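Local atomic coordinates of anaerobically-induced outer membrane porin OprE (Pseudomonas aeruginosa, PDB entry 4FRX), a protein that probably forms a channel across the outer membrane as a beta-barrel porin of the OprD family, letting small solutes pass. Residues S188-S192 and A261-V265; S178-G184 and F312-D317; L106-A110 and R120-L124. All coordinates share one frame; numbering follows the deposited sequence.

Interaction 1 of 3, residues S188-S192 and A261-V265; sequences SSRDS and ADGYV
Arg190 packs its aliphatic stem on Tyr264 and turns its guanidinium to Asp262, supplying most of what the 188-192 loop brings to the contact. The tight part is the stem: CB of Arg190 stands 4.0 Å from the centroid of the Tyr264 ring, 9° off the ring normal, a CH-pi contact over the face. From there the chain bends at chi2 (-69°) and carries the CD of Arg190 past CE1 of Tyr264 at 3.9 Å. The guanidinium plane is turned 74° to the ring, and CE1 of Tyr264 lies at the guanidinium edge, near its plane. The two backbones come nearest at Gly263: the glycine ends the short helix 257-261 in a Schellman motif with positive phi, and its carbonyl O lies 3.6 Å from CG of Arg190. Tyr264 follows as the centre of an inverse gamma turn. Toward the solvent side the contact becomes polar and looser. NH2 of Arg190 forms a salt bridge with OD1 of Asp262 at 3.1 Å, reaching it from above the carboxylate plane, while the bond from NE to OD2 is weak. NH1 turns back within its own loop to the carbonyl O of Ser189. Two waters bridge the loops: one, over a face of the guanidinium, donates to Ser188 O and Asp262 O; the other links Asp191 O with Tyr264 OH.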
# COMPACT_ATOMS: atom_id res chain seq x y z
N SER A 188 12.76 15.88 16.36
CA SER A 188 12.10 16.89 15.53
C SER A 188 10.84 16.34 14.86
O SER A 188 10.02 17.11 14.34
CB SER A 188 13.06 17.41 14.46
OG SER A 188 13.49 16.37 13.60
N SER A 189 10.68 15.02 14.86
CA SER A 189 9.55 14.39 14.18
C SER A 189 8.22 14.81 14.81
O SER A 189 8.15 15.14 15.99
CB SER A 189 9.69 12.87 14.21
OG SER A 189 9.66 12.40 15.55
N ARG A 190 7.18 14.81 13.99
CA ARG A 190 5.84 15.13 14.47
C ARG A 190 4.85 14.16 13.88
O ARG A 190 5.06 13.61 12.79
CB ARG A 190 5.46 16.57 14.11
CG ARG A 190 6.30 17.63 14.80
CD ARG A 190 6.03 17.69 16.30
NE ARG A 190 6.74 18.79 16.95
CZ ARG A 190 7.94 18.69 17.50
NH1 ARG A 190 8.61 17.54 17.48
NH2 ARG A 190 8.49 19.76 18.07
N ASP A 191 3.76 13.94 14.59
CA ASP A 191 2.78 12.99 14.10
C ASP A 191 1.39 13.43 14.51
O ASP A 191 1.20 14.49 15.09
CB ASP A 191 3.10 11.58 14.60
CG ASP A 191 3.40 11.53 16.10
OD1 ASP A 191 2.77 12.28 16.86
OD2 ASP A 191 4.26 10.71 16.51
N SER A 192 0.41 12.60 14.17
CA SER A 192 -0.97 12.92 14.45
C SER A 192 -1.71 11.64 14.76
O SER A 192 -1.41 10.58 14.19
CB SER A 192 -1.60 13.58 13.23
OG SER A 192 -2.98 13.74 13.42
N ALA A 261 6.89 25.73 11.41
CA ALA A 261 8.04 26.02 12.26
C ALA A 261 8.24 24.97 13.37
O ALA A 261 9.37 24.70 13.78
CB ALA A 261 7.91 27.43 12.87
N ASP A 262 7.14 24.40 13.86
CA ASP A 262 7.23 23.38 14.92
C ASP A 262 7.36 21.97 14.34
O ASP A 262 7.38 20.99 15.07
CB ASP A 262 6.04 23.45 15.87
CG ASP A 262 6.23 22.56 17.10
OD1 ASP A 262 7.34 22.56 17.68
OD2 ASP A 262 5.28 21.83 17.46
N GLY A 263 7.44 21.86 13.02
CA GLY A 263 7.73 20.58 12.42
C GLY A 263 6.56 19.87 11.78
O GLY A 263 6.70 18.72 11.37
N TYR A 264 5.41 20.52 11.67
CA TYR A 264 4.31 19.92 10.91
C TYR A 264 4.49 20.20 9.42
O TYR A 264 3.83 21.06 8.85
CB TYR A 264 2.93 20.37 11.43
CG TYR A 264 2.64 19.78 12.79
CD1 TYR A 264 3.21 20.33 13.93
CD2 TYR A 264 1.84 18.64 12.93
CE1 TYR A 264 2.98 19.78 15.18
CE2 TYR A 264 1.60 18.09 14.18
CZ TYR A 264 2.17 18.67 15.30
OH TYR A 264 1.95 18.15 16.55
N VAL A 265 5.40 19.44 8.81
CA VAL A 265 5.84 19.72 7.45
C VAL A 265 5.90 18.47 6.59
O VAL A 265 5.97 17.34 7.08
CB VAL A 265 7.25 20.36 7.44
CG1 VAL A 265 7.22 21.77 8.04
CG2 VAL A 265 8.26 19.46 8.17
O HOH W 1 10.03 20.01 14.97
O HOH W 2 -0.36 16.30 16.42

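Interaction 2 of 3, residues S178-G184 and F312-D317; sequences SIAGANG and FLNRGD
Two loops of the barrel, one between strands 174-176 and 195-203 and the other between strands 295-305 and 340-349, meet here, and Asn183 and Asn314 stand at the middle of the join. ND2 of Asn183 gives a hydrogen to the backbone O of Asn314 at 2.9 Å. The acceptor lies in the plane of the Asn183 amide, yet the nitrogen sits above the carbonyl plane, 57° out of it. A chi1 of 65° swings CG of Asn183 between its own backbone N and carbonyl carbon, bringing the amide to that oxygen. Backbone bonds flank it: Asn314 N to Ser178 O at 2.8 Å, and Gly184 N to Arg315 O at 2.9 Å. The pairing is loop against loop, consistent with OprD-family porins, whose long loops fold inward and narrow the channel, and Gly184 and Gly316 approach to 4.7 Å between their CA atoms. Arg315 starts away from the other loop but bends at chi2 and chi3, laying one guanidinium face over CB of Ser178; its NH1 makes a weak bond to Gly184 O. The stronger partner of that guanidinium is Asp191, reached through NH2. OD2 of Asp317 approaches C of Gly184 to 3.2 Å and is held by Ser185 and Arg175. At the opposite end a water accepts from Ala180 N and donates to Phe312 O, lying over the Phe312 ring.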
# COMPACT_ATOMS: atom_id res chain seq x y z
N SER A 178 2.14 9.62 10.54
CA SER A 178 2.92 10.75 10.05
C SER A 178 3.08 10.64 8.53
O SER A 178 2.50 9.75 7.90
CB SER A 178 4.28 10.86 10.76
OG SER A 178 4.93 12.08 10.45
N ILE A 179 3.83 11.57 7.95
CA ILE A 179 4.11 11.60 6.52
C ILE A 179 5.60 11.89 6.34
O ILE A 179 6.25 12.32 7.30
CB ILE A 179 3.27 12.68 5.79
CG1 ILE A 179 3.69 14.09 6.21
CG2 ILE A 179 1.75 12.48 6.02
CD1 ILE A 179 2.91 15.20 5.50
N ALA A 180 6.13 11.64 5.14
CA ALA A 180 7.54 11.91 4.82
C ALA A 180 7.84 13.39 5.04
O ALA A 180 7.05 14.25 4.61
CB ALA A 180 7.85 11.53 3.37
N GLY A 181 8.96 13.67 5.69
CA GLY A 181 9.34 15.03 6.01
C GLY A 181 9.17 15.31 7.49
O GLY A 181 9.90 16.11 8.06
N ALA A 182 8.21 14.65 8.11
CA ALA A 182 7.96 14.85 9.54
C ALA A 182 8.09 13.55 10.30
O ALA A 182 7.86 13.51 11.52
CB ALA A 182 6.58 15.43 9.76
N ASN A 183 8.44 12.48 9.59
CA ASN A 183 8.34 11.14 10.18
C ASN A 183 9.66 10.63 10.75
O ASN A 183 10.59 11.41 10.97
CB ASN A 183 7.72 10.15 9.17
CG ASN A 183 8.59 9.93 7.95
OD1 ASN A 183 9.68 10.51 7.83
ND2 ASN A 183 8.12 9.09 7.04
N GLY A 184 9.76 9.32 10.98
CA GLY A 184 10.93 8.77 11.62
C GLY A 184 10.81 8.87 13.13
O GLY A 184 9.70 8.97 13.65
N PHE A 312 1.11 10.75 1.81
CA PHE A 312 0.48 9.49 2.16
C PHE A 312 1.02 9.04 3.52
O PHE A 312 2.13 9.44 3.92
CB PHE A 312 0.75 8.41 1.09
CG PHE A 312 2.20 8.20 0.79
CD1 PHE A 312 2.88 9.06 -0.07
CD2 PHE A 312 2.90 7.15 1.37
CE1 PHE A 312 4.23 8.88 -0.36
CE2 PHE A 312 4.26 6.96 1.09
CZ PHE A 312 4.92 7.82 0.22
N LEU A 313 0.24 8.22 4.22
CA LEU A 313 0.60 7.79 5.58
C LEU A 313 1.90 6.99 5.56
O LEU A 313 2.02 6.02 4.83
CB LEU A 313 -0.52 6.96 6.19
CG LEU A 313 -1.87 7.66 6.32
CD1 LEU A 313 -2.86 6.77 7.06
CD2 LEU A 313 -1.73 9.04 7.00
N ASN A 314 2.87 7.40 6.37
CA ASN A 314 4.23 6.88 6.25
C ASN A 314 5.00 7.16 7.53
O ASN A 314 5.45 8.29 7.75
CB ASN A 314 4.92 7.60 5.08
CG ASN A 314 6.28 7.02 4.74
OD1 ASN A 314 6.75 6.08 5.38
ND2 ASN A 314 6.92 7.57 3.70
N ARG A 315 5.14 6.15 8.39
CA ARG A 315 5.80 6.35 9.69
C ARG A 315 7.31 6.51 9.53
O ARG A 315 7.98 7.18 10.32
CB ARG A 315 5.44 5.18 10.64
CG ARG A 315 6.19 5.10 12.01
CD ARG A 315 6.55 6.46 12.63
NE ARG A 315 5.49 7.09 13.38
CZ ARG A 315 5.57 8.31 13.89
NH1 ARG A 315 6.65 9.07 13.73
NH2 ARG A 315 4.54 8.79 14.57
N GLY A 316 7.86 5.92 8.47
CA GLY A 316 9.31 5.88 8.33
C GLY A 316 9.89 4.77 9.21
O GLY A 316 9.17 3.86 9.62
N ASP A 317 11.18 4.86 9.51
CA ASP A 317 11.88 3.83 10.30
C ASP A 317 11.73 2.44 9.68
O ASP A 317 11.71 1.44 10.41
CB ASP A 317 11.39 3.80 11.75
CG ASP A 317 11.74 5.06 12.52
OD1 ASP A 317 12.91 5.48 12.49
OD2 ASP A 317 10.82 5.64 13.16
O HOH W 3 4.66 10.22 3.08

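Interaction 3 of 3, residues L106-A110 and R120-L124; sequences LGLTA and RYGTL. With C8E ((hydroxyethyloxy)tri(ethyloxy)octane), chain G.
The segments 107-110 and 120-123 run antiparallel, 166° between their directions, with Ala110 and Tyr121 as a hydrogen-bonded pair and Thr109 and Gly122 as a non-hydrogen-bonded one. Ala110 N reaches Tyr121 O at 2.9 Å and Tyr121 N returns to Ala110 O at 2.8 Å. The chain turns a corner at Gly122, whose positive phi marks the break; beyond it, Thr123 N still bonds to Leu108 O at 3.0 Å. Here Thr109 adds its side chain: its OG1 donates to Thr123 O at 2.6 Å, in the carbonyl plane and on a lone pair. Chi1 of -51° puts OG1 beside the backbone N and turns CG2 of Thr109 toward Arg120, where it lies over one guanidinium face, 3.7 Å above the plane. The contact joins the two arms of the hairpin 102-114/117-121 in the barrel wall and runs past the corner into strand 123-128. The arginine end is held by Asp63 through NH2 and Glu118 through NH1, which should keep its flat group in place. OG1 of Thr123 packs 3.1 Å from CA of Gly107 and is hydrogen-bonded to Glu144. Ala110 and Tyr121 send their CB atoms to the same side, where a detergent molecule lies: its C10 is 3.6 Å from CB of Ala110, and its C19 meets CD2 of Tyr121. CB of Leu108 is also beside it, consistent with a membrane-facing barrel surface.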
# COMPACT_ATOMS: atom_id res chain seq x y z
N LEU A 106 -0.79 -9.46 18.10
CA LEU A 106 -2.16 -9.93 17.99
C LEU A 106 -3.05 -8.71 17.81
O LEU A 106 -3.02 -7.81 18.64
CB LEU A 106 -2.56 -10.67 19.26
CG LEU A 106 -4.01 -11.16 19.27
CD1 LEU A 106 -4.24 -12.14 18.13
CD2 LEU A 106 -4.35 -11.78 20.61
N GLY A 107 -3.83 -8.69 16.74
CA GLY A 107 -4.70 -7.57 16.46
C GLY A 107 -6.15 -8.01 16.45
O GLY A 107 -6.55 -8.78 15.58
N LEU A 108 -6.93 -7.51 17.40
CA LEU A 108 -8.34 -7.89 17.53
C LEU A 108 -9.23 -6.83 16.93
O LEU A 108 -8.95 -5.64 17.05
CB LEU A 108 -8.71 -8.07 18.99
CG LEU A 108 -8.01 -9.18 19.76
CD1 LEU A 108 -8.67 -9.35 21.12
CD2 LEU A 108 -8.06 -10.47 18.99
N THR A 109 -10.32 -7.26 16.31
CA THR A 109 -11.29 -6.33 15.75
C THR A 109 -12.70 -6.73 16.17
O THR A 109 -13.17 -7.82 15.84
CB THR A 109 -11.22 -6.36 14.21
OG1 THR A 109 -9.86 -6.20 13.81
CG2 THR A 109 -12.07 -5.23 13.60
N ALA A 110 -13.37 -5.86 16.92
CA ALA A 110 -14.79 -6.06 17.22
C ALA A 110 -15.60 -5.64 15.99
O ALA A 110 -15.22 -4.69 15.30
CB ALA A 110 -15.20 -5.23 18.42
N ARG A 120 -16.46 -1.87 12.07
CA ARG A 120 -15.30 -2.59 12.60
C ARG A 120 -14.52 -1.68 13.51
O ARG A 120 -14.27 -0.53 13.16
CB ARG A 120 -14.39 -3.08 11.46
CG ARG A 120 -14.97 -4.22 10.69
CD ARG A 120 -14.17 -4.55 9.45
NE ARG A 120 -12.99 -5.37 9.73
CZ ARG A 120 -13.06 -6.65 10.05
NH1 ARG A 120 -14.25 -7.24 10.15
NH2 ARG A 120 -11.95 -7.35 10.29
N TYR A 121 -14.13 -2.20 14.65
CA TYR A 121 -13.49 -1.39 15.67
C TYR A 121 -12.27 -2.13 16.26
O TYR A 121 -12.42 -3.15 16.89
CB TYR A 121 -14.53 -1.11 16.76
CG TYR A 121 -14.12 -0.09 17.79
CD1 TYR A 121 -14.15 1.27 17.50
CD2 TYR A 121 -13.74 -0.48 19.06
CE1 TYR A 121 -13.80 2.21 18.44
CE2 TYR A 121 -13.38 0.46 20.02
CZ TYR A 121 -13.41 1.80 19.70
OH TYR A 121 -13.06 2.74 20.65
N GLY A 122 -11.08 -1.58 16.06
CA GLY A 122 -9.86 -2.27 16.41
C GLY A 122 -8.90 -2.32 15.24
O GLY A 122 -8.63 -1.31 14.59
N THR A 123 -8.38 -3.50 14.96
CA THR A 123 -7.40 -3.65 13.90
C THR A 123 -8.03 -3.58 12.51
O THR A 123 -9.02 -4.26 12.23
CB THR A 123 -6.60 -4.95 14.08
OG1 THR A 123 -6.07 -4.97 15.41
CG2 THR A 123 -5.46 -5.03 13.07
N LEU A 124 -7.46 -2.74 11.65
CA LEU A 124 -7.97 -2.51 10.30
C LEU A 124 -6.82 -2.62 9.30
O LEU A 124 -5.68 -2.29 9.63
CB LEU A 124 -8.59 -1.11 10.20
CG LEU A 124 -9.78 -0.80 11.13
CD1 LEU A 124 -10.12 0.68 11.17
CD2 LEU A 124 -10.99 -1.65 10.73
C1 C8E G . -22.81 -16.76 20.18
C2 C8E G . -22.15 -16.23 21.44
C3 C8E G . -20.85 -15.49 21.11
C4 C8E G . -20.60 -14.37 22.12
C6 C8E G . -19.00 -11.61 20.63
C7 C8E G . -19.43 -10.21 20.22
C8 C8E G . -18.24 -9.32 19.87
O9 C8E G . -18.09 -8.31 20.85
C10 C8E G . -17.00 -7.46 20.54
C11 C8E G . -16.27 -7.07 21.82
O12 C8E G . -15.50 -8.17 22.24
C13 C8E G . -14.25 -8.26 21.58
C14 C8E G . -13.46 -6.97 21.71
O15 C8E G . -12.46 -6.94 20.71
C16 C8E G . -11.49 -5.95 20.94
C17 C8E G . -11.85 -4.71 20.13
O18 C8E G . -10.92 -3.69 20.41
C19 C8E G . -11.56 -2.56 20.98

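Interactions 1 and 2 share one loop, the chain between strands 174-176 and 195-203, and their centres are 10 Å apart. They touch directly: OD2 of Asp191 and NH2 of Arg315 form a salt bridge at 2.7 Å, and Ser178 OG is probably hydrogen-bonded to Arg190 O. Interaction 1 is the surface contact, relying on charge and an arginine stem over a ring; interaction 2 is partly buried and uses mainly backbone and amide bonds, and both include bridging water. Interaction 3, also partly buried, is apart from both, its nearest atoms about 10 Å from interaction 2. It belongs to the barrel wall, with strand ladder bonds and a side on which a detergent molecule lies.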